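Local coordinates for ABC-type amino acid transport system, permease component (Caldanaerobacter subterraneus subsp. tengcongensis MB4, PDB 4YMU), which probably serves as the membrane-spanning permease subunit of an ABC transporter for amino acids, and binds arginine within its helical bundle, at residues I20-L25 against K158-V163; F27-I32 against S93-N98; F88-S93 against S164-A169; T12-S17 against A175-S180. One frame throughout, in Å; residues are numbered along the deposited sequence.

Contact 1 of 4, residues I20-L25 against K158-V163; sequences IMTLKL and KESAIV. With ARG (arginine), chain J; ARG (arginine), chain I.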
loop_
_atom_site.group_PDB
_atom_site.type_symbol
_atom_site.label_atom_id
_atom_site.label_comp_id
_atom_site.label_asym_id
_atom_site.label_seq_id
_atom_site.Cartn_x
_atom_site.Cartn_y
_atom_site.Cartn_z
ATOM N N ILE C 20 -37.324 -0.826 9.606
ATOM C CA ILE C 20 -37.621 -1.685 8.471
ATOM C C ILE C 20 -37.649 -0.888 7.173
ATOM O O ILE C 20 -37.253 -1.375 6.117
ATOM C CB ILE C 20 -38.948 -2.421 8.675
ATOM C CG1 ILE C 20 -38.828 -3.412 9.829
ATOM C CG2 ILE C 20 -39.393 -3.123 7.400
ATOM C CD1 ILE C 20 -39.988 -4.375 9.909
ATOM N N MET C 21 -38.102 0.353 7.262
ATOM C CA MET C 21 -38.219 1.205 6.088
ATOM C C MET C 21 -36.835 1.711 5.671
ATOM O O MET C 21 -36.540 1.830 4.483
ATOM C CB MET C 21 -39.180 2.365 6.360
ATOM C CG MET C 21 -40.123 2.689 5.213
ATOM S SD MET C 21 -41.437 1.467 4.965
ATOM C CE MET C 21 -41.944 1.813 3.282
ATOM N N THR C 22 -35.985 2.021 6.646
ATOM C CA THR C 22 -34.619 2.407 6.315
ATOM C C THR C 22 -33.938 1.252 5.583
ATOM O O THR C 22 -33.300 1.461 4.553
ATOM C CB THR C 22 -33.806 2.816 7.547
ATOM O OG1 THR C 22 -34.250 4.097 8.015
ATOM C CG2 THR C 22 -32.320 2.899 7.195
ATOM N N LEU C 23 -34.126 0.036 6.095
ATOM C CA LEU C 23 -33.614 -1.188 5.465
ATOM C C LEU C 23 -34.108 -1.336 4.026
ATOM O O LEU C 23 -33.309 -1.488 3.098
ATOM C CB LEU C 23 -34.044 -2.419 6.267
ATOM C CG LEU C 23 -33.094 -3.000 7.312
ATOM C CD1 LEU C 23 -32.437 -1.902 8.116
ATOM C CD2 LEU C 23 -33.853 -3.938 8.234
ATOM N N LYS C 24 -35.429 -1.318 3.864
ATOM C CA LYS C 24 -36.080 -1.461 2.560
ATOM C C LYS C 24 -35.566 -0.447 1.534
ATOM O O LYS C 24 -35.240 -0.799 0.398
ATOM C CB LYS C 24 -37.599 -1.315 2.733
ATOM C CG LYS C 24 -38.387 -1.243 1.435
ATOM C CD LYS C 24 -39.841 -0.836 1.690
ATOM C CE LYS C 24 -40.659 -0.777 0.395
ATOM N NZ LYS C 24 -42.048 -0.229 0.580
ATOM N N LEU C 25 -35.488 0.809 1.955
ATOM C CA LEU C 25 -34.970 1.890 1.126
ATOM C C LEU C 25 -33.526 1.630 0.660
ATOM O O LEU C 25 -33.236 1.646 -0.542
ATOM C CB LEU C 25 -35.023 3.202 1.914
ATOM C CG LEU C 25 -35.266 4.533 1.192
ATOM C CD1 LEU C 25 -34.315 5.585 1.736
ATOM C CD2 LEU C 25 -35.163 4.438 -0.326
ATOM N N LYS C 158 -26.647 5.217 6.673
ATOM C CA LYS C 158 -26.585 6.552 7.222
ATOM C C LYS C 158 -27.106 7.547 6.184
ATOM O O LYS C 158 -27.913 8.424 6.501
ATOM C CB LYS C 158 -25.154 6.889 7.646
ATOM C CG LYS C 158 -24.642 6.012 8.771
ATOM C CD LYS C 158 -23.337 6.543 9.365
ATOM C CE LYS C 158 -22.184 6.448 8.365
ATOM N NZ LYS C 158 -20.983 7.224 8.819
ATOM N N GLU C 159 -26.691 7.377 4.936
ATOM C CA GLU C 159 -27.069 8.332 3.906
ATOM C C GLU C 159 -28.585 8.458 3.691
ATOM O O GLU C 159 -29.077 9.548 3.416
ATOM C CB GLU C 159 -26.356 8.031 2.588
ATOM C CG GLU C 159 -24.860 8.337 2.613
ATOM C CD GLU C 159 -24.547 9.819 2.759
ATOM O OE1 GLU C 159 -25.419 10.651 2.457
ATOM O OE2 GLU C 159 -23.422 10.167 3.163
ATOM N N SER C 160 -29.300 7.341 3.827
ATOM C CA SER C 160 -30.712 7.248 3.501
ATOM C C SER C 160 -31.584 8.051 4.479
ATOM O O SER C 160 -32.713 8.402 4.159
ATOM C CB SER C 160 -31.151 5.791 3.502
ATOM O OG SER C 160 -31.183 5.301 4.830
ATOM N N ALA C 161 -31.053 8.370 5.656
ATOM C CA ALA C 161 -31.772 9.193 6.628
ATOM C C ALA C 161 -32.237 10.510 6.008
ATOM O O ALA C 161 -33.083 11.207 6.567
ATOM C CB ALA C 161 -30.910 9.473 7.842
ATOM N N ILE C 162 -31.681 10.849 4.852
ATOM C CA ILE C 162 -31.964 12.128 4.232
ATOM C C ILE C 162 -33.313 12.158 3.499
ATOM O O ILE C 162 -33.793 13.225 3.126
ATOM C CB ILE C 162 -30.839 12.539 3.288
ATOM C CG1 ILE C 162 -30.717 14.056 3.263
ATOM C CG2 ILE C 162 -31.024 11.937 1.881
ATOM C CD1 ILE C 162 -29.827 14.512 2.171
ATOM N N VAL C 163 -33.938 11.001 3.309
ATOM C CA VAL C 163 -35.248 10.987 2.682
ATOM C C VAL C 163 -36.318 11.327 3.721
ATOM O O VAL C 163 -37.514 11.337 3.419
ATOM C CB VAL C 163 -35.569 9.629 2.044
ATOM C CG1 VAL C 163 -34.452 9.232 1.097
ATOM C CG2 VAL C 163 -35.771 8.566 3.129
HETATM N N ARG J . -23.338 11.810 5.319
HETATM C CA ARG J . -22.709 10.729 6.072
HETATM C C ARG J . -23.256 10.649 7.491
HETATM O O ARG J . -23.069 9.629 8.166
HETATM C CB ARG J . -21.185 10.910 6.121
HETATM C CG ARG J . -20.714 12.068 6.985
HETATM C CD ARG J . -19.239 12.304 6.795
HETATM N NE ARG J . -18.695 13.256 7.762
HETATM C CZ ARG J . -17.466 13.765 7.697
HETATM N NH1 ARG J . -16.658 13.412 6.705
HETATM N NH2 ARG J . -17.046 14.618 8.617
HETATM O OXT ARG J . -23.870 11.601 7.996
HETATM N N ARG I . -23.142 12.797 2.042
HETATM C CA ARG I . -22.113 12.983 1.017
HETATM C C ARG I . -22.665 13.647 -0.233
HETATM O O ARG I . -21.900 14.022 -1.130
HETATM C CB ARG I . -21.489 11.650 0.615
HETATM C CG ARG I . -22.392 10.738 -0.171
HETATM C CD ARG I . -21.737 9.373 -0.312
HETATM N NE ARG I . -22.450 8.503 -1.238
HETATM C CZ ARG I . -22.206 7.207 -1.381
HETATM N NH1 ARG I . -22.908 6.493 -2.252
HETATM N NH2 ARG I . -21.267 6.624 -0.644
HETATM O OXT ARG I . -23.879 13.791 -0.374
#

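Contact 2 of 4, residues F27-I32 against S93-N98; sequences FLAVTI and SALAIN. With ARG (arginine), chain I.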
loop_
_atom_site.group_PDB
_atom_site.type_symbol
_atom_site.label_atom_id
_atom_site.label_comp_id
_atom_site.label_asym_id
_atom_site.label_seq_id
_atom_site.Cartn_x
_atom_site.Cartn_y
_atom_site.Cartn_z
ATOM N N PHE C 27 -31.406 -1.064 0.879
ATOM C CA PHE C 27 -31.263 -2.285 0.105
ATOM C C PHE C 27 -31.599 -2.082 -1.365
ATOM O O PHE C 27 -30.782 -2.345 -2.243
ATOM C CB PHE C 27 -32.207 -3.340 0.657
ATOM C CG PHE C 27 -31.540 -4.629 0.993
ATOM C CD1 PHE C 27 -31.375 -5.611 0.027
ATOM C CD2 PHE C 27 -31.075 -4.865 2.283
ATOM C CE1 PHE C 27 -30.756 -6.811 0.340
ATOM C CE2 PHE C 27 -30.454 -6.059 2.608
ATOM C CZ PHE C 27 -30.296 -7.037 1.634
ATOM N N LEU C 28 -32.812 -1.627 -1.633
ATOM C CA LEU C 28 -33.277 -1.448 -3.006
ATOM C C LEU C 28 -32.410 -0.456 -3.785
ATOM O O LEU C 28 -32.107 -0.679 -4.959
ATOM C CB LEU C 28 -34.747 -1.009 -3.015
ATOM C CG LEU C 28 -35.410 -0.779 -4.375
ATOM C CD1 LEU C 28 -35.310 -2.023 -5.256
ATOM C CD2 LEU C 28 -36.875 -0.367 -4.192
ATOM N N ALA C 29 -32.007 0.629 -3.131
ATOM C CA ALA C 29 -31.223 1.659 -3.799
ATOM C C ALA C 29 -29.850 1.109 -4.147
ATOM O O ALA C 29 -29.434 1.117 -5.314
ATOM C CB ALA C 29 -31.094 2.887 -2.919
ATOM N N VAL C 30 -29.174 0.595 -3.124
ATOM C CA VAL C 30 -27.849 0.024 -3.284
ATOM C C VAL C 30 -27.860 -1.094 -4.328
ATOM O O VAL C 30 -26.973 -1.141 -5.182
ATOM C CB VAL C 30 -27.281 -0.471 -1.947
ATOM C CG1 VAL C 30 -26.014 -1.270 -2.180
ATOM C CG2 VAL C 30 -26.998 0.719 -1.031
ATOM N N THR C 31 -28.849 -1.984 -4.255
ATOM C CA THR C 31 -29.001 -3.042 -5.253
ATOM C C THR C 31 -29.058 -2.477 -6.668
ATOM O O THR C 31 -28.347 -2.938 -7.559
ATOM C CB THR C 31 -30.262 -3.880 -5.020
ATOM O OG1 THR C 31 -30.059 -4.748 -3.903
ATOM C CG2 THR C 31 -30.559 -4.732 -6.236
ATOM N N ILE C 32 -29.895 -1.463 -6.854
ATOM C CA ILE C 32 -30.055 -0.822 -8.149
ATOM C C ILE C 32 -28.801 -0.031 -8.493
ATOM O O ILE C 32 -28.358 -0.027 -9.639
ATOM C CB ILE C 32 -31.308 0.104 -8.163
ATOM C CG1 ILE C 32 -32.591 -0.737 -8.231
ATOM C CG2 ILE C 32 -31.270 1.051 -9.343
ATOM C CD1 ILE C 32 -33.852 0.050 -8.004
ATOM N N SER C 93 -34.686 6.431 -6.242
ATOM C CA SER C 93 -34.027 6.926 -7.448
ATOM C C SER C 93 -32.740 7.680 -7.149
ATOM O O SER C 93 -31.690 7.423 -7.758
ATOM C CB SER C 93 -34.968 7.863 -8.200
ATOM O OG SER C 93 -36.072 7.137 -8.698
ATOM N N ALA C 94 -32.842 8.619 -6.210
ATOM C CA ALA C 94 -31.744 9.510 -5.901
ATOM C C ALA C 94 -30.573 8.712 -5.325
ATOM O O ALA C 94 -29.436 8.827 -5.793
ATOM C CB ALA C 94 -32.201 10.591 -4.943
ATOM N N LEU C 95 -30.872 7.901 -4.312
ATOM C CA LEU C 95 -29.888 7.062 -3.653
ATOM C C LEU C 95 -29.246 6.068 -4.630
ATOM O O LEU C 95 -28.033 5.900 -4.626
ATOM C CB LEU C 95 -30.533 6.304 -2.498
ATOM C CG LEU C 95 -30.963 7.119 -1.291
ATOM C CD1 LEU C 95 -31.397 6.189 -0.185
ATOM C CD2 LEU C 95 -29.822 7.992 -0.823
ATOM N N ALA C 96 -30.056 5.420 -5.462
ATOM C CA ALA C 96 -29.530 4.480 -6.443
ATOM C C ALA C 96 -28.603 5.164 -7.442
ATOM O O ALA C 96 -27.627 4.569 -7.889
ATOM C CB ALA C 96 -30.643 3.743 -7.163
ATOM N N ILE C 97 -28.919 6.397 -7.820
ATOM C CA ILE C 97 -28.061 7.119 -8.763
ATOM C C ILE C 97 -26.726 7.487 -8.098
ATOM O O ILE C 97 -25.629 7.186 -8.630
ATOM C CB ILE C 97 -28.785 8.357 -9.345
ATOM C CG1 ILE C 97 -29.718 7.947 -10.494
ATOM C CG2 ILE C 97 -27.807 9.400 -9.825
ATOM C CD1 ILE C 97 -30.847 8.970 -10.752
ATOM N N ASN C 98 -26.822 8.119 -6.930
ATOM C CA ASN C 98 -25.638 8.494 -6.156
ATOM C C ASN C 98 -24.701 7.277 -5.973
ATOM O O ASN C 98 -23.498 7.290 -6.342
ATOM C CB ASN C 98 -26.104 9.064 -4.812
ATOM C CG ASN C 98 -24.964 9.588 -3.956
ATOM O OD1 ASN C 98 -24.559 8.942 -2.990
ATOM N ND2 ASN C 98 -24.444 10.761 -4.299
HETATM N N ARG I . -23.142 12.797 2.042
HETATM C CA ARG I . -22.113 12.983 1.017
HETATM C C ARG I . -22.665 13.647 -0.233
HETATM O O ARG I . -21.900 14.022 -1.130
HETATM C CB ARG I . -21.489 11.650 0.615
HETATM C CG ARG I . -22.392 10.738 -0.171
HETATM C CD ARG I . -21.737 9.373 -0.312
HETATM N NE ARG I . -22.450 8.503 -1.238
HETATM C CZ ARG I . -22.206 7.207 -1.381
HETATM N NH1 ARG I . -22.908 6.493 -2.252
HETATM N NH2 ARG I . -21.267 6.624 -0.644
HETATM O OXT ARG I . -23.879 13.791 -0.374
#

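Contact 3 of 4, residues F88-S93 against S164-A169; sequences FTAGVS and SVIGFA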
loop_
_atom_site.group_PDB
_atom_site.type_symbol
_atom_site.label_atom_id
_atom_site.label_comp_id
_atom_site.label_asym_id
_atom_site.label_seq_id
_atom_site.Cartn_x
_atom_site.Cartn_y
_atom_site.Cartn_z
ATOM N N PHE C 88 -41.068 7.682 -1.823
ATOM C CA PHE C 88 -40.326 6.442 -1.850
ATOM C C PHE C 88 -39.544 6.342 -3.142
ATOM O O PHE C 88 -38.324 6.183 -3.109
ATOM C CB PHE C 88 -41.285 5.263 -1.723
ATOM C CG PHE C 88 -40.614 3.931 -1.761
ATOM C CD1 PHE C 88 -39.791 3.523 -0.724
ATOM C CD2 PHE C 88 -40.813 3.077 -2.832
ATOM C CE1 PHE C 88 -39.175 2.288 -0.752
ATOM C CE2 PHE C 88 -40.199 1.839 -2.871
ATOM C CZ PHE C 88 -39.374 1.445 -1.832
ATOM N N THR C 89 -40.231 6.458 -4.278
ATOM C CA THR C 89 -39.540 6.362 -5.562
ATOM C C THR C 89 -38.517 7.487 -5.747
ATOM O O THR C 89 -37.485 7.288 -6.393
ATOM C CB THR C 89 -40.500 6.306 -6.762
ATOM O OG1 THR C 89 -40.974 7.623 -7.056
ATOM C CG2 THR C 89 -41.669 5.397 -6.452
ATOM N N ALA C 90 -38.783 8.658 -5.177
ATOM C CA ALA C 90 -37.815 9.749 -5.242
ATOM C C ALA C 90 -36.521 9.369 -4.509
ATOM O O ALA C 90 -35.426 9.494 -5.066
ATOM C CB ALA C 90 -38.396 11.022 -4.673
ATOM N N GLY C 91 -36.662 8.904 -3.268
ATOM C CA GLY C 91 -35.534 8.502 -2.446
ATOM C C GLY C 91 -34.751 7.378 -3.100
ATOM O O GLY C 91 -33.539 7.486 -3.275
ATOM N N VAL C 92 -35.457 6.317 -3.485
ATOM C CA VAL C 92 -34.853 5.180 -4.169
ATOM C C VAL C 92 -34.067 5.614 -5.396
ATOM O O VAL C 92 -32.916 5.224 -5.562
ATOM C CB VAL C 92 -35.915 4.154 -4.616
ATOM C CG1 VAL C 92 -35.341 3.208 -5.665
ATOM C CG2 VAL C 92 -36.459 3.381 -3.427
ATOM N N SER C 93 -34.686 6.431 -6.242
ATOM C CA SER C 93 -34.027 6.926 -7.448
ATOM C C SER C 93 -32.740 7.680 -7.149
ATOM O O SER C 93 -31.690 7.423 -7.758
ATOM C CB SER C 93 -34.968 7.863 -8.200
ATOM O OG SER C 93 -36.072 7.137 -8.698
ATOM N N SER C 164 -35.885 11.580 4.952
ATOM C CA SER C 164 -36.810 11.986 5.983
ATOM C C SER C 164 -37.301 13.398 5.648
ATOM O O SER C 164 -38.489 13.690 5.780
ATOM C CB SER C 164 -36.161 11.942 7.365
ATOM O OG SER C 164 -35.415 13.120 7.618
ATOM N N VAL C 165 -36.395 14.260 5.184
ATOM C CA VAL C 165 -36.741 15.655 4.896
ATOM C C VAL C 165 -37.756 15.802 3.756
ATOM O O VAL C 165 -38.337 16.871 3.560
ATOM C CB VAL C 165 -35.493 16.513 4.566
ATOM C CG1 VAL C 165 -34.381 16.295 5.591
ATOM C CG2 VAL C 165 -35.019 16.223 3.163
ATOM N N ILE C 166 -37.967 14.719 3.020
ATOM C CA ILE C 166 -38.858 14.688 1.863
ATOM C C ILE C 166 -40.182 14.105 2.334
ATOM O O ILE C 166 -41.115 13.917 1.565
ATOM C CB ILE C 166 -38.230 13.785 0.774
ATOM C CG1 ILE C 166 -38.504 14.279 -0.635
ATOM C CG2 ILE C 166 -38.704 12.331 0.876
ATOM C CD1 ILE C 166 -38.027 13.252 -1.669
ATOM N N GLY C 167 -40.231 13.783 3.618
ATOM C CA GLY C 167 -41.421 13.238 4.226
ATOM C C GLY C 167 -41.599 11.743 4.083
ATOM O O GLY C 167 -42.691 11.233 4.292
ATOM N N PHE C 168 -40.538 11.018 3.743
ATOM C CA PHE C 168 -40.639 9.561 3.686
ATOM C C PHE C 168 -40.489 9.034 5.109
ATOM O O PHE C 168 -39.706 9.579 5.897
ATOM C CB PHE C 168 -39.583 8.967 2.759
ATOM C CG PHE C 168 -39.661 7.470 2.636
ATOM C CD1 PHE C 168 -40.682 6.876 1.901
ATOM C CD2 PHE C 168 -38.723 6.654 3.262
ATOM C CE1 PHE C 168 -40.765 5.495 1.788
ATOM C CE2 PHE C 168 -38.800 5.273 3.159
ATOM C CZ PHE C 168 -39.821 4.691 2.419
ATOM N N ALA C 169 -41.271 8.013 5.454
ATOM C CA ALA C 169 -41.340 7.542 6.843
ATOM C C ALA C 169 -40.209 6.582 7.251
ATOM O O ALA C 169 -40.464 5.459 7.707
ATOM C CB ALA C 169 -42.683 6.913 7.118
#

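Contact 4 of 4, residues T12-S17 against A175-S180; sequences TPLFIS and ADIIQS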
loop_
_atom_site.group_PDB
_atom_site.type_symbol
_atom_site.label_atom_id
_atom_site.label_comp_id
_atom_site.label_asym_id
_atom_site.label_seq_id
_atom_site.Cartn_x
_atom_site.Cartn_y
_atom_site.Cartn_z
ATOM N N THR C 12 -42.417 2.100 20.303
ATOM C CA THR C 12 -41.611 1.033 19.712
ATOM C C THR C 12 -42.077 0.593 18.313
ATOM O O THR C 12 -41.241 0.461 17.419
ATOM C CB THR C 12 -41.482 -0.175 20.663
ATOM O OG1 THR C 12 -40.655 0.187 21.776
ATOM C CG2 THR C 12 -40.906 -1.389 19.943
ATOM N N PRO C 13 -43.397 0.378 18.108
ATOM C CA PRO C 13 -43.815 -0.024 16.757
ATOM C C PRO C 13 -43.460 1.004 15.690
ATOM O O PRO C 13 -43.288 0.636 14.524
ATOM C CB PRO C 13 -45.338 -0.133 16.875
ATOM C CG PRO C 13 -45.571 -0.445 18.290
ATOM C CD PRO C 13 -44.528 0.321 19.051
ATOM N N LEU C 14 -43.371 2.272 16.077
ATOM C CA LEU C 14 -42.990 3.305 15.124
ATOM C C LEU C 14 -41.497 3.227 14.812
ATOM O O LEU C 14 -41.091 3.304 13.651
ATOM C CB LEU C 14 -43.382 4.697 15.625
ATOM C CG LEU C 14 -44.869 5.050 15.483
ATOM C CD1 LEU C 14 -45.125 6.477 15.938
ATOM C CD2 LEU C 14 -45.333 4.861 14.043
ATOM N N PHE C 15 -40.690 3.053 15.850
ATOM C CA PHE C 15 -39.248 2.896 15.684
ATOM C C PHE C 15 -38.909 1.694 14.812
ATOM O O PHE C 15 -38.170 1.817 13.838
ATOM C CB PHE C 15 -38.585 2.746 17.041
ATOM C CG PHE C 15 -38.505 4.020 17.817
ATOM C CD1 PHE C 15 -37.695 5.060 17.380
ATOM C CD2 PHE C 15 -39.202 4.172 19.003
ATOM C CE1 PHE C 15 -37.597 6.242 18.100
ATOM C CE2 PHE C 15 -39.097 5.344 19.733
ATOM C CZ PHE C 15 -38.294 6.381 19.278
ATOM N N ILE C 16 -39.465 0.540 15.169
ATOM C CA ILE C 16 -39.291 -0.694 14.409
ATOM C C ILE C 16 -39.746 -0.529 12.958
ATOM O O ILE C 16 -39.089 -1.019 12.039
ATOM C CB ILE C 16 -40.043 -1.860 15.087
ATOM C CG1 ILE C 16 -39.248 -2.352 16.299
ATOM C CG2 ILE C 16 -40.294 -3.006 14.118
ATOM C CD1 ILE C 16 -39.894 -3.511 17.019
ATOM N N SER C 17 -40.870 0.155 12.757
ATOM C CA SER C 17 -41.391 0.402 11.414
ATOM C C SER C 17 -40.478 1.328 10.610
ATOM O O SER C 17 -40.299 1.153 9.401
ATOM C CB SER C 17 -42.791 1.005 11.488
ATOM O OG SER C 17 -43.252 1.325 10.192
ATOM N N ALA C 175 -39.063 10.615 14.615
ATOM C CA ALA C 175 -38.942 11.624 15.670
ATOM C C ALA C 175 -39.928 12.793 15.505
ATOM O O ALA C 175 -40.366 13.399 16.491
ATOM C CB ALA C 175 -37.545 12.137 15.751
ATOM N N ASP C 176 -40.256 13.126 14.260
ATOM C CA ASP C 176 -41.274 14.133 14.024
ATOM C C ASP C 176 -42.602 13.572 14.503
ATOM O O ASP C 176 -43.226 14.135 15.416
ATOM C CB ASP C 176 -41.341 14.567 12.558
ATOM C CG ASP C 176 -40.179 15.483 12.160
ATOM O OD1 ASP C 176 -39.682 16.272 13.009
ATOM O OD2 ASP C 176 -39.784 15.433 10.974
ATOM N N ILE C 177 -42.995 12.438 13.925
ATOM C CA ILE C 177 -44.253 11.786 14.258
ATOM C C ILE C 177 -44.471 11.735 15.775
ATOM O O ILE C 177 -45.421 12.335 16.302
ATOM C CB ILE C 177 -44.285 10.381 13.649
ATOM C CG1 ILE C 177 -44.230 10.488 12.123
ATOM C CG2 ILE C 177 -45.510 9.611 14.103
ATOM C CD1 ILE C 177 -44.316 9.158 11.389
ATOM N N ILE C 178 -43.549 11.082 16.472
ATOM C CA ILE C 178 -43.603 10.950 17.923
ATOM C C ILE C 178 -43.725 12.292 18.638
ATOM O O ILE C 178 -44.547 12.432 19.553
ATOM C CB ILE C 178 -42.370 10.178 18.450
ATOM C CG1 ILE C 178 -42.406 8.734 17.947
ATOM C CG2 ILE C 178 -42.317 10.187 19.962
ATOM C CD1 ILE C 178 -41.069 8.055 17.963
ATOM N N GLN C 179 -42.944 13.290 18.222
ATOM C CA GLN C 179 -42.955 14.552 18.964
ATOM C C GLN C 179 -44.318 15.214 18.792
ATOM O O GLN C 179 -44.814 15.899 19.702
ATOM C CB GLN C 179 -41.826 15.500 18.534
ATOM C CG GLN C 179 -42.217 16.503 17.451
ATOM C CD GLN C 179 -42.781 17.835 17.993
ATOM O OE1 GLN C 179 -42.550 18.219 19.136
ATOM N NE2 GLN C 179 -43.502 18.540 17.147
ATOM N N SER C 180 -44.960 14.952 17.655
ATOM C CA SER C 180 -46.232 15.591 17.400
ATOM C C SER C 180 -47.234 15.206 18.487
ATOM O O SER C 180 -48.163 15.953 18.768
ATOM C CB SER C 180 -46.758 15.206 16.018
ATOM O OG SER C 180 -47.220 13.871 16.010
#

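Contact 1 of 4, residues I20-L25 against K158-V163
L25 supplies the apolar half of this contact between helix 12-44 and residues 158-163, where helix 129-160 gives way to a 3-10 segment. It points at the partner, and its branched end reaches two residues: CD1 meets V163 CG2 tip to tip at 3.6 Å, and the same methyl lies 3.6 Å from S160 CB. The nearest CA atoms, those of T22 and S160, are 6.8 Å apart. T22 turns its methyl to the partner: CG2 stands anti to the backbone N and touches S160 OG at 3.6 Å, a van der Waals contact.

The polar groups are satisfied elsewhere. T22 OG1 accepts from the L171 amide, while S160 OG bonds to L157 O and more weakly to T26 OG1, so both hydroxyls have a partner although T22 and S160 are buried.

E159 faces the ligands. Its OE2 accepts from the alpha-amino N of two bound arginines, at 2.7 Å from chain J and 2.9 Å from chain I; K158 NZ makes a weak bond to the carboxylate of the chain J arginine and another to R63 O of the second subunit.

Helix 87-112 packs on L25 and S160 through L95, and helix 186-214 covers T22 through Y196.

Contact 2 of 4, residues F27-I32 against S93-N98
A29 and A96 mark a close helix-helix crossing of small residues, next to the arginine pocket that N98 helps to line. The segments 27-32 and 93-98 of helices 12-44 and 87-112 run in roughly the same direction, their axes 39° apart and 7.5 Å apart at closest approach. Alanine at both positions makes this possible: the CA atoms of A29 and A96 are only 4.2 Å apart, which leaves little room for larger side chains.

A29 CB packs on L95 CB at 3.5 Å, and A96 CB sits 3.4 Å from the backbone O of A29. The A96 CA-H also points to that carbonyl, with CA 3.5 Å from A29 O and 132° at the hydrogen. One turn along, I32 closes the edge of the interface: CG2, anti to its own backbone N, brings a methyl to 3.5 Å from A96 CB. L95 offers its CB here and carries its branched end onward to M156 of helix 129-160 and L67 of helix 67-75.

N98 takes no part in the helix pairing and serves the ligand; a carboxamide suits a guanidinium because its oxygen can accept more than one N-H. In the arginine of chain I both NE, at 2.8 Å, and NH1, at 3.0 Å, donate to N98 OD1.

Contact 3 of 4, residues F88-S93 against S164-A169
F88 and A90, at the start of helix 87-112, pack against F168 and I166 of the loop after helix 129-160, which contains a type I beta turn from S164 to G167.

The two aromatic side chains run side by side, pointing the same way; their ring centroids are 5.5 Å apart and the planes inclined by 32°, an oblique pairing. In both, CG stands opposite the backbone N, chi1 within a degree of 180°, which suits this shared direction. F168 CE1 comes in at the edge of the F88 ring, 3.3 Å from F88 CD1. V92 CG2 lies over one face of the F88 ring, and K24 of helix 12-44 makes a cation-pi contact with it.

The aliphatic contact is slimmer: I166 CD1 reaches A90 CB at 3.8 Å, a long chain meeting a short one, and I166 also touches L71 and Y75 of helix 67-75.

Hydrogen bonds within each segment hold its shape. G167 N donates to S164 O to close the turn, and G167 takes a positive phi of 84°, where a CB would press on the I166 carbonyl O. S93 OG donates to T89 O at 2.7 Å, from the face of the carbonyl plane opposite to S93 N.

Contact 4 of 4, residues T12-S17 against A175-S180
F15 presents one ring face to the end methyl of I178. I178 CD1 stands 4.0 Å from the centroid of the F15 ring and 29° off the ring normal, a CH-pi contact in which the two side chains cross at about a right angle; its nearest ring atom is F15 CZ, at 3.5 Å. Although the F15 side chain does not start out directly at its partner, chi1 of -74° sets the ring anti to the carbonyl carbon, and the length of phenylalanine carries CZ across.

L14 makes the second, purely aliphatic contact. Its CD1 lies 3.7 Å from I177 CG2 and 4.1 Å from I178 CG1, so one leucine methyl touches two successive isoleucines. Beta-branched I177 can meet it with the short CG2 arm, whereas I178 slides past L14 in the opposite direction and extends to the ring. Large apolar residues suit the place, since the axes of the two nearly antiparallel segments, at 166°, are 10.6 Å apart and side chains bridge the distance.

This joins the beginning of helix 12-44 to the short helix 174-182. M8 of helix 6-9 packs on both F15 and I178, and I191 and I192 of helix 186-214 lie against F15.

Helix 12-44 runs through contacts 4, 1 and 2 in turn, while contact 3 joins helix 87-112, also used by contact 2, to the loop that follows segment 158-163 in the chain. Contacts 1 and 2 are buried near the chain centre and border the arginine site; they meet where L95 CD1 packs on L25 CD1. Contacts 3 and 4 are only partly buried, farther out. Chemistry follows place: alanines allow backbone proximity in contact 2, contact 1 mixes hydroxyls with methyls, and contacts 3 and 4 use aromatic and branched aliphatic side chains. F168 N probably bonds to V163 O, tying contact 3 to contact 1; contact 4 packs on none of the others, its centre about 24 Å from the centre of the chain.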